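Local structure of major capsid protein (5J7O) at residues A203-M208 / R419-Q424; Y209-V214 / H469-V474; Q437-W442 / L609-K614; E445-G450 / R590-E595. The protein builds the icosahedral capsid shell of Faustovirus, probably as trimeric units in which each subunit carries a double jelly-roll. All coordinates share one frame; numbering follows the deposited sequence.

Contact 1: residues A203-M208 / R419-Q424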
# COMPACT_ATOMS: atom_id res chain seq x y z
N ALA B 203 -10.84 24.64 -2.53
CA ALA B 203 -9.88 23.57 -2.77
C ALA B 203 -9.11 23.24 -1.50
O ALA B 203 -8.62 22.11 -1.34
CB ALA B 203 -8.92 23.97 -3.89
N LEU B 204 -8.99 24.20 -0.58
CA LEU B 204 -8.33 23.94 0.69
C LEU B 204 -9.09 22.90 1.51
O LEU B 204 -8.48 22.01 2.11
CB LEU B 204 -8.17 25.24 1.47
CG LEU B 204 -7.27 26.27 0.79
CD1 LEU B 204 -7.18 27.54 1.60
CD2 LEU B 204 -5.89 25.67 0.58
N ALA B 205 -10.42 23.00 1.53
CA ALA B 205 -11.21 21.97 2.19
C ALA B 205 -11.12 20.65 1.44
O ALA B 205 -11.12 19.58 2.05
CB ALA B 205 -12.66 22.42 2.33
N ALA B 206 -11.03 20.71 0.11
CA ALA B 206 -10.95 19.50 -0.69
C ALA B 206 -9.66 18.74 -0.42
O ALA B 206 -9.65 17.51 -0.36
CB ALA B 206 -11.08 19.83 -2.17
N ILE B 207 -8.54 19.46 -0.25
CA ILE B 207 -7.29 18.77 0.03
C ILE B 207 -7.24 18.29 1.48
O ILE B 207 -6.56 17.30 1.78
CB ILE B 207 -6.08 19.66 -0.31
CG1 ILE B 207 -5.99 20.86 0.63
CG2 ILE B 207 -6.14 20.10 -1.75
CD1 ILE B 207 -4.72 21.67 0.47
N MET B 208 -7.95 18.96 2.39
CA MET B 208 -8.07 18.44 3.75
C MET B 208 -8.83 17.12 3.76
O MET B 208 -8.46 16.19 4.48
CB MET B 208 -8.76 19.46 4.65
CG MET B 208 -7.94 20.71 4.92
SD MET B 208 -6.34 20.36 5.68
CE MET B 208 -5.78 22.02 6.06
N ARG B 419 -23.70 19.92 8.75
CA ARG B 419 -22.32 20.30 8.99
C ARG B 419 -21.86 21.21 7.86
O ARG B 419 -22.07 20.89 6.68
CB ARG B 419 -21.41 19.07 9.09
CG ARG B 419 -21.13 18.61 10.51
CD ARG B 419 -22.30 17.84 11.10
NE ARG B 419 -21.92 17.14 12.33
CZ ARG B 419 -22.65 16.20 12.91
NH1 ARG B 419 -23.81 15.83 12.38
NH2 ARG B 419 -22.23 15.62 14.03
N VAL B 420 -21.25 22.33 8.22
CA VAL B 420 -20.86 23.35 7.25
C VAL B 420 -19.38 23.67 7.41
O VAL B 420 -18.83 23.60 8.52
CB VAL B 420 -21.71 24.63 7.41
CG1 VAL B 420 -23.10 24.42 6.81
CG2 VAL B 420 -21.81 25.02 8.87
N TYR B 421 -18.74 24.01 6.30
CA TYR B 421 -17.34 24.41 6.32
C TYR B 421 -17.21 25.87 6.74
O TYR B 421 -18.04 26.71 6.38
CB TYR B 421 -16.71 24.20 4.95
CG TYR B 421 -16.71 22.77 4.47
CD1 TYR B 421 -15.70 21.89 4.84
CD2 TYR B 421 -17.72 22.30 3.64
CE1 TYR B 421 -15.70 20.58 4.40
CE2 TYR B 421 -17.73 20.99 3.20
CZ TYR B 421 -16.72 20.13 3.58
OH TYR B 421 -16.72 18.83 3.15
N ARG B 422 -16.16 26.16 7.50
CA ARG B 422 -15.87 27.52 7.94
C ARG B 422 -14.36 27.70 7.90
O ARG B 422 -13.65 27.19 8.77
CB ARG B 422 -16.44 27.79 9.33
CG ARG B 422 -17.81 28.44 9.30
CD ARG B 422 -17.70 29.84 8.73
NE ARG B 422 -19.00 30.49 8.53
CZ ARG B 422 -19.16 31.80 8.40
NH1 ARG B 422 -18.11 32.60 8.46
NH2 ARG B 422 -20.37 32.31 8.22
N GLU B 423 -13.88 28.45 6.91
CA GLU B 423 -12.47 28.52 6.57
C GLU B 423 -11.91 29.91 6.81
O GLU B 423 -12.60 30.92 6.59
CB GLU B 423 -12.26 28.11 5.10
CG GLU B 423 -11.01 28.66 4.44
CD GLU B 423 -10.90 28.27 2.98
OE1 GLU B 423 -11.39 27.18 2.61
OE2 GLU B 423 -10.35 29.07 2.19
N GLN B 424 -10.66 29.97 7.27
CA GLN B 424 -9.91 31.21 7.39
C GLN B 424 -8.46 30.95 7.01
O GLN B 424 -7.87 29.96 7.43
CB GLN B 424 -9.98 31.79 8.81
CG GLN B 424 -8.87 32.80 9.11
CD GLN B 424 -9.02 33.44 10.47
OE1 GLN B 424 -10.07 33.98 10.81
NE2 GLN B 424 -7.95 33.40 11.26
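Helix 203-212 lies over one face of the four-stranded sheet containing strand 415-428, and here Leu204 and Ala205 in its first turn meet Tyr421 and Glu423 of that strand. The short axes approach to 10.0 Å at an angle of 111°, so the helix runs across the strand instead of along it. Two small patches carry the contact. In the first, the Ala205 methyl meets the tyrosine ring obliquely, with CB 4.0 Å from Tyr421 CD1 and almost as close to CE1. The ring's hydroxyl is hydrogen-bonded to the Leu300 carbonyl. In the second, Glu423 crosses Leu204 at about a right angle. Its CG lies opposite the backbone N (chi1 156°) and the chain beyond is extended, which carries the carboxylate across to the start of the helix. Leu204 CD1 rests 3.6 Å from Glu423 OE2, and Leu204 CB is 3.9 Å from Glu423 OE1. This is packing of hydrocarbon against a carboxylate; the polar partner of OE1 is the hydroxyl of Thr202, the residue just before the helix. A negative group at this N-terminal turn probably also gains from the helix dipole. Leu204 continues onto Ile610 and Ile612 of the adjoining strand 607-620. Strand 196-202, from which the helix departs, belongs to another four-stranded sheet. The contact is thus a helix-on-sheet junction, joining a helix that follows one four-stranded sheet to the face of another, consistent with the double jelly-roll fold of this capsid protein.

Contact 2: residues Y209-V214 / H469-V474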
# COMPACT_ATOMS: atom_id res chain seq x y z
N TYR B 209 -9.89 17.03 2.96
CA TYR B 209 -10.61 15.77 2.82
C TYR B 209 -9.74 14.71 2.16
O TYR B 209 -9.76 13.54 2.56
CB TYR B 209 -11.90 15.99 2.01
CG TYR B 209 -12.78 14.77 1.90
CD1 TYR B 209 -12.53 13.79 0.94
CD2 TYR B 209 -13.87 14.59 2.74
CE1 TYR B 209 -13.34 12.67 0.84
CE2 TYR B 209 -14.69 13.48 2.64
CZ TYR B 209 -14.41 12.53 1.69
OH TYR B 209 -15.22 11.42 1.58
N ASN B 210 -8.97 15.10 1.14
CA ASN B 210 -8.07 14.16 0.48
C ASN B 210 -7.07 13.57 1.46
O ASN B 210 -6.66 12.41 1.30
CB ASN B 210 -7.35 14.87 -0.67
CG ASN B 210 -6.34 13.98 -1.37
OD1 ASN B 210 -6.71 13.04 -2.07
ND2 ASN B 210 -5.06 14.29 -1.20
N LYS B 211 -6.68 14.33 2.48
CA LYS B 211 -5.67 13.86 3.42
C LYS B 211 -6.26 13.04 4.56
O LYS B 211 -5.60 12.13 5.07
CB LYS B 211 -4.89 15.04 3.99
CG LYS B 211 -4.13 15.88 2.96
CD LYS B 211 -3.61 17.17 3.58
CE LYS B 211 -3.23 18.20 2.52
NZ LYS B 211 -2.06 17.77 1.69
N PHE B 212 -7.50 13.32 4.97
CA PHE B 212 -8.03 12.79 6.22
C PHE B 212 -9.16 11.79 6.07
O PHE B 212 -9.48 11.10 7.04
CB PHE B 212 -8.51 13.93 7.13
CG PHE B 212 -7.40 14.65 7.83
CD1 PHE B 212 -6.78 14.09 8.93
CD2 PHE B 212 -7.00 15.91 7.41
CE1 PHE B 212 -5.76 14.76 9.59
CE2 PHE B 212 -5.99 16.59 8.06
CZ PHE B 212 -5.37 16.01 9.15
N HIS B 213 -9.80 11.69 4.90
CA HIS B 213 -11.03 10.91 4.83
C HIS B 213 -11.09 10.00 3.61
O HIS B 213 -12.18 9.65 3.15
CB HIS B 213 -12.26 11.83 4.85
CG HIS B 213 -12.29 12.76 6.02
ND1 HIS B 213 -12.35 12.31 7.33
CD2 HIS B 213 -12.25 14.11 6.09
CE1 HIS B 213 -12.36 13.35 8.14
NE2 HIS B 213 -12.30 14.45 7.42
N VAL B 214 -9.94 9.59 3.09
CA VAL B 214 -9.91 8.63 1.99
C VAL B 214 -9.06 7.44 2.40
O VAL B 214 -7.85 7.41 2.13
CB VAL B 214 -9.38 9.27 0.69
CG1 VAL B 214 -9.58 8.31 -0.47
CG2 VAL B 214 -10.08 10.59 0.42
N HIS B 469 -0.80 21.36 -2.93
CA HIS B 469 -1.62 20.77 -1.88
C HIS B 469 -0.81 20.36 -0.65
O HIS B 469 -1.40 19.99 0.37
CB HIS B 469 -2.38 19.55 -2.42
CG HIS B 469 -1.50 18.44 -2.90
ND1 HIS B 469 -1.02 17.46 -2.07
CD2 HIS B 469 -1.02 18.16 -4.13
CE1 HIS B 469 -0.28 16.61 -2.77
NE2 HIS B 469 -0.26 17.02 -4.02
N HIS B 470 0.52 20.44 -0.71
CA HIS B 470 1.34 20.12 0.45
C HIS B 470 1.28 21.24 1.47
O HIS B 470 1.29 22.43 1.12
CB HIS B 470 2.78 19.86 0.03
CG HIS B 470 2.99 18.54 -0.64
ND1 HIS B 470 3.37 17.41 0.05
CD2 HIS B 470 2.88 18.16 -1.94
CE1 HIS B 470 3.49 16.40 -0.79
NE2 HIS B 470 3.19 16.83 -2.00
N LEU B 471 1.23 20.87 2.75
CA LEU B 471 1.16 21.83 3.84
C LEU B 471 2.52 22.07 4.50
O LEU B 471 2.58 22.72 5.55
CB LEU B 471 0.15 21.36 4.89
CG LEU B 471 -1.28 21.18 4.38
CD1 LEU B 471 -2.21 20.76 5.51
CD2 LEU B 471 -1.79 22.45 3.71
N THR B 472 3.60 21.58 3.91
CA THR B 472 4.95 21.81 4.40
C THR B 472 5.79 22.47 3.30
O THR B 472 5.32 22.71 2.19
CB THR B 472 5.62 20.51 4.85
OG1 THR B 472 5.75 19.62 3.73
CG2 THR B 472 4.81 19.83 5.92
N SER B 473 7.04 22.75 3.64
CA SER B 473 8.02 23.21 2.67
C SER B 473 8.74 22.00 2.10
O SER B 473 9.31 21.20 2.85
CB SER B 473 9.01 24.18 3.31
OG SER B 473 9.93 24.67 2.36
N VAL B 474 8.71 21.85 0.78
CA VAL B 474 9.26 20.68 0.10
C VAL B 474 10.50 21.10 -0.68
O VAL B 474 10.45 22.04 -1.48
CB VAL B 474 8.22 20.04 -0.83
CG1 VAL B 474 8.72 18.68 -1.32
CG2 VAL B 474 6.88 19.90 -0.12
O HOH W 1 -2.99 16.74 -0.34
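Lys211 makes the direct polar link to His469, its ammonium group donating to the backbone carbonyl with NZ 2.7 Å from His469 O. The C=O...N angle is 141° and the nitrogen stands above the carbonyl plane, 38° out of it. The bend at chi4 (-66°) turns NZ to this oxygen after a nearly straight run of methylenes. A salt bridge to Asp563 OD2 gives the lysine a further, oppositely charged partner, and the same carboxylate oxygen accepts from the backbone N of Leu471; the buried charge is therefore probably well compensated.

One water adds an indirect link. It accepts from Lys211 NZ, lies 2.7 Å from His469 ND1, and receives a weak bond from Asn210 ND2. Lys211 NZ itself sits at the edge of the imidazole, near its plane, while NE2 of that ring is bonded to Glu179.

The apolar part is small: Lys211 CE is 4.0 Å from Leu471 CG and nearly as near Leu471 CD1, the two side chains crossing obliquely.

These bonds tie the last turn of helix 203-212 to the loop between helix 464-467 and strand 473-490. Tyr180 meets the His469 ring edge-to-face, Trp222 of helix 216-225 packs near Tyr209, and Tyr209 also touches Trp551 of a neighbouring subunit.

Contact 3: residues Q437-W442 / L609-K614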
# COMPACT_ATOMS: atom_id res chain seq x y z
N GLN B 437 -9.64 33.35 15.25
CA GLN B 437 -10.39 32.66 14.20
C GLN B 437 -11.76 33.33 14.08
O GLN B 437 -12.73 32.94 14.74
CB GLN B 437 -10.51 31.17 14.53
CG GLN B 437 -9.17 30.49 14.74
CD GLN B 437 -8.33 30.45 13.48
OE1 GLN B 437 -8.83 30.10 12.41
NE2 GLN B 437 -7.06 30.81 13.59
N SER B 438 -11.83 34.36 13.23
CA SER B 438 -13.05 35.14 13.09
C SER B 438 -14.15 34.39 12.34
O SER B 438 -15.32 34.74 12.47
CB SER B 438 -12.75 36.46 12.38
OG SER B 438 -11.81 37.23 13.10
N GLN B 439 -13.79 33.37 11.56
CA GLN B 439 -14.79 32.64 10.78
C GLN B 439 -15.72 31.81 11.66
O GLN B 439 -16.80 31.43 11.21
CB GLN B 439 -14.10 31.74 9.75
CG GLN B 439 -13.50 30.46 10.32
CD GLN B 439 -12.23 30.69 11.13
OE1 GLN B 439 -11.85 31.83 11.41
NE2 GLN B 439 -11.57 29.60 11.50
N LEU B 440 -15.33 31.53 12.90
CA LEU B 440 -16.08 30.62 13.75
C LEU B 440 -17.24 31.34 14.42
O LEU B 440 -17.03 32.29 15.19
CB LEU B 440 -15.15 29.99 14.79
CG LEU B 440 -13.96 29.25 14.17
CD1 LEU B 440 -13.16 28.49 15.22
CD2 LEU B 440 -14.45 28.32 13.08
N LYS B 441 -18.46 30.89 14.14
CA LYS B 441 -19.66 31.43 14.75
C LYS B 441 -20.53 30.40 15.45
O LYS B 441 -21.38 30.79 16.26
CB LYS B 441 -20.53 32.14 13.69
CG LYS B 441 -20.13 33.57 13.37
CD LYS B 441 -18.99 33.62 12.37
CE LYS B 441 -18.74 35.05 11.90
NZ LYS B 441 -17.69 35.11 10.84
N TRP B 442 -20.35 29.12 15.17
CA TRP B 442 -21.24 28.05 15.59
C TRP B 442 -20.44 26.97 16.29
O TRP B 442 -19.20 27.00 16.29
CB TRP B 442 -21.98 27.49 14.36
CG TRP B 442 -22.79 28.54 13.67
CD1 TRP B 442 -23.45 29.59 14.25
CD2 TRP B 442 -23.02 28.66 12.26
NE1 TRP B 442 -24.07 30.34 13.29
CE2 TRP B 442 -23.83 29.80 12.06
CE3 TRP B 442 -22.62 27.92 11.14
CZ2 TRP B 442 -24.24 30.21 10.80
CZ3 TRP B 442 -23.03 28.33 9.89
CH2 TRP B 442 -23.84 29.47 9.72
N LEU B 609 -1.59 30.42 7.27
CA LEU B 609 -2.18 29.57 8.31
C LEU B 609 -3.61 29.26 7.91
O LEU B 609 -4.50 30.10 8.03
CB LEU B 609 -2.12 30.25 9.67
CG LEU B 609 -2.44 29.29 10.82
CD1 LEU B 609 -1.33 28.27 11.00
CD2 LEU B 609 -2.71 30.04 12.12
N ILE B 610 -3.83 28.04 7.42
CA ILE B 610 -5.12 27.61 6.91
C ILE B 610 -5.87 26.89 8.02
O ILE B 610 -5.37 25.90 8.58
CB ILE B 610 -4.96 26.71 5.68
CG1 ILE B 610 -4.14 27.44 4.60
CG2 ILE B 610 -6.32 26.30 5.14
CD1 ILE B 610 -3.75 26.56 3.44
N SER B 611 -7.06 27.38 8.36
CA SER B 611 -7.89 26.81 9.41
C SER B 611 -9.30 26.62 8.86
O SER B 611 -9.99 27.60 8.56
CB SER B 611 -7.90 27.69 10.65
OG SER B 611 -8.93 27.30 11.55
N ILE B 612 -9.72 25.36 8.73
CA ILE B 612 -11.02 25.01 8.17
C ILE B 612 -11.76 24.18 9.20
O ILE B 612 -11.42 23.01 9.42
CB ILE B 612 -10.89 24.26 6.84
CG1 ILE B 612 -10.12 25.11 5.83
CG2 ILE B 612 -12.26 23.87 6.31
CD1 ILE B 612 -9.82 24.38 4.55
N ALA B 613 -12.77 24.76 9.83
CA ALA B 613 -13.53 24.08 10.87
C ALA B 613 -14.82 23.50 10.30
O ALA B 613 -15.40 24.04 9.35
CB ALA B 613 -13.87 25.04 12.01
N LYS B 614 -15.24 22.39 10.88
CA LYS B 614 -16.53 21.78 10.57
C LYS B 614 -17.49 22.12 11.70
O LYS B 614 -17.34 21.62 12.83
CB LYS B 614 -16.39 20.27 10.40
CG LYS B 614 -15.61 19.86 9.17
CD LYS B 614 -16.31 20.31 7.90
CE LYS B 614 -17.66 19.64 7.74
NZ LYS B 614 -17.53 18.15 7.71
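Ser611 of strand 607-620 donates its hydroxyl to the side chain of Gln437, with OG 2.9 Å from Gln437 OE1. The hydroxyl oxygen stands well above the carbonyl plane of the amide, 57° out of it. A second donor grips the same oxygen from within the loop: Gln439 NE2 lies 2.9 Å from Gln437 OE1, in the carbonyl plane and on a lone pair, with an N-H...O angle of 158°. The two bonds use different directions, so one buried amide oxygen holds the strand and the loop together. At the other end of the amide, Gln437 NE2 donates to the carbonyl of Val435, which helps to fix how the group is flipped. Both glutamine chains fold at chi2, and Gln439 has its CG between the backbone N and the carbonyl carbon (chi1 77°), bringing its amide round beside that of Gln437.

The loop backbone is a type I beta turn from Gln437 to Leu440, with a weak bond from Leu440 N to Gln437 O. Lys441 NZ also donates to Ser438 O, 2.9 Å away.

The apolar contact is a single close one, Leu440 CD2 against the methyl of Ala613 at 3.5 Å. Leu440 also packs on Phe592 of the facing sheet.

The loop leads from strand 432-436 in one four-stranded sheet to strand 444-453 in the other. It thus crosses between the two layers of a beta sandwich, as connections do in the jelly-roll fold, here consistent with one of the two jelly-rolls of this capsid protein.

Contact 4: residues E445-G450 / R590-E595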
# COMPACT_ATOMS: atom_id res chain seq x y z
N GLU B 445 -16.99 21.00 15.70
CA GLU B 445 -16.62 19.62 15.98
C GLU B 445 -15.10 19.44 15.95
O GLU B 445 -14.51 18.88 16.88
CB GLU B 445 -17.28 18.68 14.98
CG GLU B 445 -18.77 18.46 15.20
CD GLU B 445 -19.32 17.40 14.27
OE1 GLU B 445 -19.15 17.53 13.04
OE2 GLU B 445 -19.92 16.42 14.77
N PHE B 446 -14.46 19.90 14.88
CA PHE B 446 -13.02 19.80 14.73
C PHE B 446 -12.56 20.81 13.70
O PHE B 446 -13.36 21.47 13.04
CB PHE B 446 -12.59 18.38 14.35
CG PHE B 446 -13.47 17.72 13.33
CD1 PHE B 446 -14.52 16.91 13.72
CD2 PHE B 446 -13.25 17.92 11.98
CE1 PHE B 446 -15.34 16.31 12.79
CE2 PHE B 446 -14.07 17.31 11.04
CZ PHE B 446 -15.11 16.51 11.44
N ILE B 447 -11.24 20.94 13.58
CA ILE B 447 -10.62 21.95 12.72
C ILE B 447 -9.43 21.33 12.00
O ILE B 447 -8.54 20.76 12.64
CB ILE B 447 -10.16 23.18 13.52
CG1 ILE B 447 -11.34 23.84 14.24
CG2 ILE B 447 -9.46 24.19 12.61
CD1 ILE B 447 -10.95 25.01 15.12
N TYR B 448 -9.41 21.43 10.67
CA TYR B 448 -8.23 21.09 9.90
C TYR B 448 -7.27 22.27 9.90
O TYR B 448 -7.69 23.41 9.67
CB TYR B 448 -8.60 20.72 8.46
CG TYR B 448 -9.68 19.67 8.32
CD1 TYR B 448 -10.98 20.04 7.98
CD2 TYR B 448 -9.41 18.32 8.49
CE1 TYR B 448 -11.97 19.09 7.84
CE2 TYR B 448 -10.40 17.36 8.35
CZ TYR B 448 -11.68 17.75 8.02
OH TYR B 448 -12.67 16.81 7.88
N LEU B 449 -5.99 22.01 10.17
CA LEU B 449 -5.01 23.08 10.34
C LEU B 449 -3.78 22.82 9.47
O LEU B 449 -3.38 21.67 9.25
CB LEU B 449 -4.59 23.22 11.81
CG LEU B 449 -3.64 24.38 12.13
CD1 LEU B 449 -4.30 25.72 11.83
CD2 LEU B 449 -3.17 24.32 13.57
N GLY B 450 -3.19 23.91 9.00
CA GLY B 450 -1.95 23.84 8.24
C GLY B 450 -1.34 25.21 8.09
O GLY B 450 -2.02 26.23 8.18
N ARG B 590 -16.57 32.46 19.73
CA ARG B 590 -16.54 33.85 19.30
C ARG B 590 -15.24 34.56 19.68
O ARG B 590 -14.95 35.63 19.12
CB ARG B 590 -17.74 34.61 19.86
CG ARG B 590 -18.98 34.52 18.98
CD ARG B 590 -20.25 34.96 19.69
NE ARG B 590 -20.05 36.14 20.53
CZ ARG B 590 -20.18 36.14 21.85
NH1 ARG B 590 -20.53 35.03 22.48
NH2 ARG B 590 -19.98 37.26 22.54
N GLU B 591 -14.46 34.00 20.61
CA GLU B 591 -13.14 34.52 20.96
C GLU B 591 -12.17 33.33 20.97
O GLU B 591 -11.74 32.85 22.02
CB GLU B 591 -13.15 35.25 22.30
CG GLU B 591 -11.90 36.09 22.53
CD GLU B 591 -11.71 36.47 23.99
OE1 GLU B 591 -10.78 37.24 24.28
OE2 GLU B 591 -12.49 35.99 24.84
N PHE B 592 -11.81 32.87 19.77
CA PHE B 592 -11.11 31.60 19.57
C PHE B 592 -9.74 31.87 18.99
O PHE B 592 -9.61 32.63 18.01
CB PHE B 592 -11.93 30.70 18.64
CG PHE B 592 -11.49 29.27 18.64
CD1 PHE B 592 -10.46 28.84 17.83
CD2 PHE B 592 -12.15 28.34 19.43
CE1 PHE B 592 -10.06 27.52 17.83
CE2 PHE B 592 -11.76 27.01 19.43
CZ PHE B 592 -10.72 26.60 18.62
N TYR B 593 -8.71 31.25 19.56
CA TYR B 593 -7.33 31.49 19.15
C TYR B 593 -6.61 30.17 18.89
O TYR B 593 -6.70 29.25 19.71
CB TYR B 593 -6.57 32.30 20.20
CG TYR B 593 -6.96 33.75 20.25
CD1 TYR B 593 -8.05 34.17 21.00
CD2 TYR B 593 -6.24 34.71 19.54
CE1 TYR B 593 -8.42 35.50 21.04
CE2 TYR B 593 -6.60 36.04 19.58
CZ TYR B 593 -7.69 36.43 20.33
OH TYR B 593 -8.05 37.76 20.38
N ILE B 594 -5.91 30.10 17.77
CA ILE B 594 -4.98 29.02 17.46
C ILE B 594 -3.58 29.62 17.48
O ILE B 594 -3.27 30.52 16.70
CB ILE B 594 -5.28 28.36 16.11
CG1 ILE B 594 -6.66 27.69 16.13
CG2 ILE B 594 -4.20 27.36 15.75
CD1 ILE B 594 -7.05 27.07 14.81
N GLU B 595 -2.74 29.12 18.38
CA GLU B 595 -1.39 29.64 18.57
C GLU B 595 -0.38 28.62 18.04
O GLU B 595 -0.50 27.42 18.31
CB GLU B 595 -1.12 29.93 20.04
CG GLU B 595 -2.18 30.81 20.68
CD GLU B 595 -1.91 31.06 22.15
OE1 GLU B 595 -2.79 31.64 22.83
OE2 GLU B 595 -0.82 30.68 22.63
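The Phe592 ring reaches across the sandwich to Ile447, whose CD1 comes obliquely to two neighbouring ring carbons, 3.8 Å from Phe592 CE1 and 3.9 Å from Phe592 CZ. The two side chains approach from opposite directions, one from each layer. A chi1 of -165° swings the CG of Phe592 away from its own N and directs the ring into the interior, where Val529 and Ala531 of strand 526-531 and the amide-bearing chain of Gln437 also touch it.

Beyond the ring, Ile594, two residues on and again facing inward, uses two branches. Its CD1 is 4.4 Å from Ile447 CG2, a loose contact, while Ile594 CG2 comes to 3.9 Å from Leu449 CD2. These last two side chains pass one another from opposite layers and touch through those methyls. Leu449, with CG on the far side from its N, turns its CD2 methyl to Ile594. All four residues are buried, and the contact consists of aliphatic and aromatic carbon.

Strand axes 10.5 Å apart with a 38° angle between their directions fit two stacked beta layers. Strand 444-453 lies between 607-620 and 567-570 in one sheet; strand 592-597 lies between 432-436 and 526-531 in the other. Leu569 of strand 567-570 packs against Ile447 and Ile594 alike, and Ser611 of strand 607-620 touches the same two isoleucines. On the other side of its strand, Tyr448 meets Phe212 of helix 203-212, whereas Phe446 stacks on Phe568.

Contacts 3 and 4 share the interior of one beta sandwich, their centres about 6 Å apart: 445-450 with 590-595 is purely apolar, whereas 437-442 with 609-614 places a buried amide network beside it, where the chain crosses between layers. Contacts 1 and 2 both use helix 203-212, on the face, turned away from the sandwich interior, of the sheet to which contacts 1, 3 and 4 all belong. Contact 1 is partly buried and mixes light packing with a carboxylate; contact 2 is buried, lies nearest the chain's centre, and relies on a charged lysine and a water. Arg419 of contact 1 and Glu445 of contact 4 form a salt bridge.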